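Local coordinates for uncharacterized protein (Bacillus subtilis, PDB 5DQV) that probably hydrolyses nucleotides to release pyrophosphate, as a metal-dependent pyrophosphohydrolase of the HD-domain family, at residues D14-W19 with V87-G92. Residues are numbered along the deposited sequence; the frame is centred on the assembly and turned at random.
Sequences DQIRTW and VTFGIG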
ATOM      1  N   ASP A  14     -24.567  -1.335 -19.854  1.00 29.73           N
ATOM      2  CA  ASP A  14     -24.972  -0.526 -18.698  1.00 29.97           C
ATOM      3  C   ASP A  14     -25.750  -1.410 -17.695  1.00 27.55           C
ATOM      4  O   ASP A  14     -25.637  -1.244 -16.481  1.00 26.95           O
ATOM      5  CB  ASP A  14     -25.821   0.684 -19.110  1.00 33.43           C
ATOM      6  CG  ASP A  14     -24.993   1.869 -19.599  1.00 39.53           C
ATOM      7  OD1 ASP A  14     -23.826   2.090 -19.184  1.00 44.86           O
ATOM      8  OD2 ASP A  14     -25.535   2.610 -20.416  1.00 45.69           O
ATOM      9  N   GLN A  15     -26.552  -2.334 -18.212  1.00 26.56           N
ATOM     10  CA  GLN A  15     -27.267  -3.277 -17.362  1.00 25.45           C
ATOM     11  C   GLN A  15     -26.359  -4.159 -16.571  1.00 22.70           C
ATOM     12  O   GLN A  15     -26.506  -4.331 -15.351  1.00 20.72           O
ATOM     13  CB  GLN A  15     -28.191  -4.150 -18.215  1.00 27.05           C
ATOM     14  CG  GLN A  15     -29.130  -5.009 -17.398  1.00 29.27           C
ATOM     15  CD  GLN A  15     -30.588  -4.555 -17.489  1.00 31.15           C
ATOM     16  OE1 GLN A  15     -31.090  -4.333 -18.564  1.00 33.17           O
ATOM     17  NE2 GLN A  15     -31.243  -4.441 -16.370  1.00 30.73           N
ATOM     18  N   ILE A  16     -25.350  -4.680 -17.260  1.00 22.31           N
ATOM     19  CA  ILE A  16     -24.374  -5.569 -16.627  1.00 20.88           C
ATOM     20  C   ILE A  16     -23.580  -4.786 -15.598  1.00 21.09           C
ATOM     21  O   ILE A  16     -23.372  -5.283 -14.505  1.00 20.47           O
ATOM     22  CB  ILE A  16     -23.470  -6.238 -17.648  1.00 22.04           C
ATOM     23  CG1 ILE A  16     -24.306  -7.165 -18.521  1.00 22.04           C
ATOM     24  CG2 ILE A  16     -22.294  -7.052 -16.944  1.00 20.66           C
ATOM     25  CD1 ILE A  16     -23.626  -7.572 -19.855  1.00 24.11           C
ATOM     26  N   ARG A  17     -23.212  -3.543 -15.930  1.00 22.40           N
ATOM     27  CA  ARG A  17     -22.466  -2.700 -15.003  1.00 23.25           C
ATOM     28  C   ARG A  17     -23.200  -2.516 -13.679  1.00 21.51           C
ATOM     29  O   ARG A  17     -22.590  -2.566 -12.614  1.00 21.44           O
ATOM     30  CB  ARG A  17     -22.177  -1.305 -15.595  1.00 26.18           C
ATOM     31  CG  ARG A  17     -21.009  -1.207 -16.463  1.00 27.39           C
ATOM     32  CD  ARG A  17     -20.812   0.191 -17.053  1.00 31.27           C
ATOM     33  NE  ARG A  17     -19.742   0.018 -18.006  1.00 34.78           N
ATOM     34  CZ  ARG A  17     -18.432   0.009 -17.694  1.00 38.12           C
ATOM     35  NH1 ARG A  17     -18.008   0.277 -16.467  1.00 36.97           N
ATOM     36  NH2 ARG A  17     -17.537  -0.221 -18.635  1.00 39.92           N
ATOM     37  N   THR A  18     -24.502  -2.244 -13.742  1.00 22.46           N
ATOM     38  CA  THR A  18     -25.261  -1.923 -12.520  1.00 22.23           C
ATOM     39  C   THR A  18     -25.381  -3.232 -11.691  1.00 20.51           C
ATOM     40  O   THR A  18     -25.297  -3.213 -10.487  1.00 20.95           O
ATOM     41  CB  THR A  18     -26.655  -1.394 -12.868  1.00 25.43           C
ATOM     42  OG1 THR A  18     -26.545  -0.224 -13.689  1.00 25.82           O
ATOM     43  CG2 THR A  18     -27.511  -1.094 -11.597  1.00 25.30           C
ATOM     44  N   TRP A  19     -25.618  -4.351 -12.375  1.00 18.67           N
ATOM     45  CA  TRP A  19     -25.692  -5.667 -11.733  1.00 19.20           C
ATOM     46  C   TRP A  19     -24.421  -6.003 -10.958  1.00 18.75           C
ATOM     47  O   TRP A  19     -24.472  -6.319  -9.768  1.00 19.90           O
ATOM     48  CB  TRP A  19     -26.068  -6.772 -12.744  1.00 16.97           C
ATOM     49  CG  TRP A  19     -25.857  -8.153 -12.297  1.00 19.75           C
ATOM     50  CD1 TRP A  19     -26.310  -8.723 -11.147  1.00 19.55           C
ATOM     51  CD2 TRP A  19     -25.112  -9.164 -12.988  1.00 20.05           C
ATOM     52  NE1 TRP A  19     -25.914 -10.070 -11.081  1.00 22.25           N
ATOM     53  CE2 TRP A  19     -25.167 -10.350 -12.192  1.00 19.92           C
ATOM     54  CE3 TRP A  19     -24.392  -9.186 -14.200  1.00 18.87           C
ATOM     55  CZ2 TRP A  19     -24.551 -11.524 -12.571  1.00 21.90           C
ATOM     56  CZ3 TRP A  19     -23.794 -10.343 -14.568  1.00 19.05           C
ATOM     57  CH2 TRP A  19     -23.877 -11.516 -13.757  1.00 21.34           C
ATOM     58  N   VAL A  87     -28.087 -14.049 -19.945  1.00 21.44           N
ATOM     59  CA  VAL A  87     -29.123 -14.441 -20.897  1.00 22.84           C
ATOM     60  C   VAL A  87     -30.442 -13.683 -20.613  1.00 23.94           C
ATOM     61  O   VAL A  87     -31.132 -13.248 -21.520  1.00 25.51           O
ATOM     62  CB  VAL A  87     -29.324 -16.001 -20.888  1.00 22.96           C
ATOM     63  CG1 VAL A  87     -30.620 -16.444 -21.587  1.00 26.11           C
ATOM     64  CG2 VAL A  87     -28.102 -16.660 -21.542  1.00 23.86           C
ATOM     65  N   THR A  88     -30.796 -13.559 -19.345  1.00 23.69           N
ATOM     66  CA  THR A  88     -32.000 -12.841 -18.971  1.00 25.41           C
ATOM     67  C   THR A  88     -31.883 -11.409 -19.412  1.00 24.74           C
ATOM     68  O   THR A  88     -32.840 -10.796 -19.900  1.00 28.44           O
ATOM     69  CB  THR A  88     -32.162 -12.886 -17.448  1.00 26.60           C
ATOM     70  OG1 THR A  88     -32.312 -14.248 -17.047  1.00 28.35           O
ATOM     71  CG2 THR A  88     -33.359 -12.035 -16.986  1.00 28.74           C
ATOM     72  N   PHE A  89     -30.700 -10.850 -19.239  1.00 24.12           N
ATOM     73  CA  PHE A  89     -30.437  -9.492 -19.666  1.00 25.06           C
ATOM     74  C   PHE A  89     -30.415  -9.291 -21.182  1.00 27.15           C
ATOM     75  O   PHE A  89     -30.305  -8.127 -21.653  1.00 29.00           O
ATOM     76  CB  PHE A  89     -29.149  -8.960 -19.047  1.00 23.75           C
ATOM     77  CG  PHE A  89     -29.222  -8.635 -17.568  1.00 25.09           C
ATOM     78  CD1 PHE A  89     -30.413  -8.397 -16.905  1.00 28.32           C
ATOM     79  CD2 PHE A  89     -28.046  -8.456 -16.864  1.00 24.11           C
ATOM     80  CE1 PHE A  89     -30.419  -8.052 -15.540  1.00 29.20           C
ATOM     81  CE2 PHE A  89     -28.064  -8.086 -15.556  1.00 27.51           C
ATOM     82  CZ  PHE A  89     -29.248  -7.878 -14.889  1.00 27.41           C
ATOM     83  N   GLY A  90     -30.552 -10.379 -21.953  1.00 27.43           N
ATOM     84  CA  GLY A  90     -30.728 -10.291 -23.399  1.00 29.37           C
ATOM     85  C   GLY A  90     -29.474 -10.543 -24.230  1.00 28.99           C
ATOM     86  O   GLY A  90     -29.518 -10.433 -25.470  1.00 28.45           O
ATOM     87  N   ILE A  91     -28.368 -10.935 -23.583  1.00 28.30           N
ATOM     88  CA  ILE A  91     -27.197 -11.333 -24.333  1.00 28.64           C
ATOM     89  C   ILE A  91     -27.516 -12.673 -24.990  1.00 29.62           C
ATOM     90  O   ILE A  91     -27.977 -13.576 -24.321  1.00 31.28           O
ATOM     91  CB  ILE A  91     -25.924 -11.412 -23.401  1.00 27.80           C
ATOM     92  CG1 ILE A  91     -25.626  -9.993 -22.868  1.00 29.74           C
ATOM     93  CG2 ILE A  91     -24.749 -12.075 -24.134  1.00 25.89           C
ATOM     94  CD1 ILE A  91     -24.213  -9.694 -22.646  1.00 34.97           C
ATOM     95  N   GLY A  92     -27.239 -12.818 -26.271  1.00 31.36           N
ATOM     96  CA  GLY A  92     -27.528 -14.076 -26.996  1.00 32.37           C
ATOM     97  C   GLY A  92     -26.725 -15.263 -26.457  1.00 31.73           C
ATOM     98  O   GLY A  92     -25.702 -15.089 -25.817  1.00 29.05           O
TER
HETATM   99  O   HOH W   1     -30.109  -5.420 -20.974  1.00 27.40           O
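Gln15 lies across the ring of Phe89, and its side chain, followed outward, suits a place at the surface: methylenes pack on the ring, and the amide meets water. From CB, with CG anti to the backbone N (chi1 -171°), the chain reaches the ring: CG sits over the centre of one face, 3.5 Å from the centroid, in a CH-pi contact. A bend at chi2 then lays the amide, 25° from the ring plane, over the CD1–CE1 side of the Phe89 ring, NE2 past its rim; Gln15 CD is 3.9 Å from Phe89 CD1. The tip OE1 accepts a bond from a water that also donates to Phe89 O. The edge of the Phe89 ring points toward the five-membered ring of Trp19 in an offset edge-to-face pair, planes at 81°, while Trp19 CB lies in the Phe89 plane, 3.7 Å from Phe89 CE2. A leucine in place of Phe89 would probably lose the CH-pi contact and the edge-to-face pair. Ile16 CD1 meets Ile91 CD1 at 3.6 Å, branched aliphatics filling a buried spot. Gly90 closes helix 79-88 in a Schellman motif, its positive phi jamming any CB against the preceding carbonyl O; the turn packs against helix 8-24, while Ile16, Trp19 and Ile91 also rest on helix 54-63.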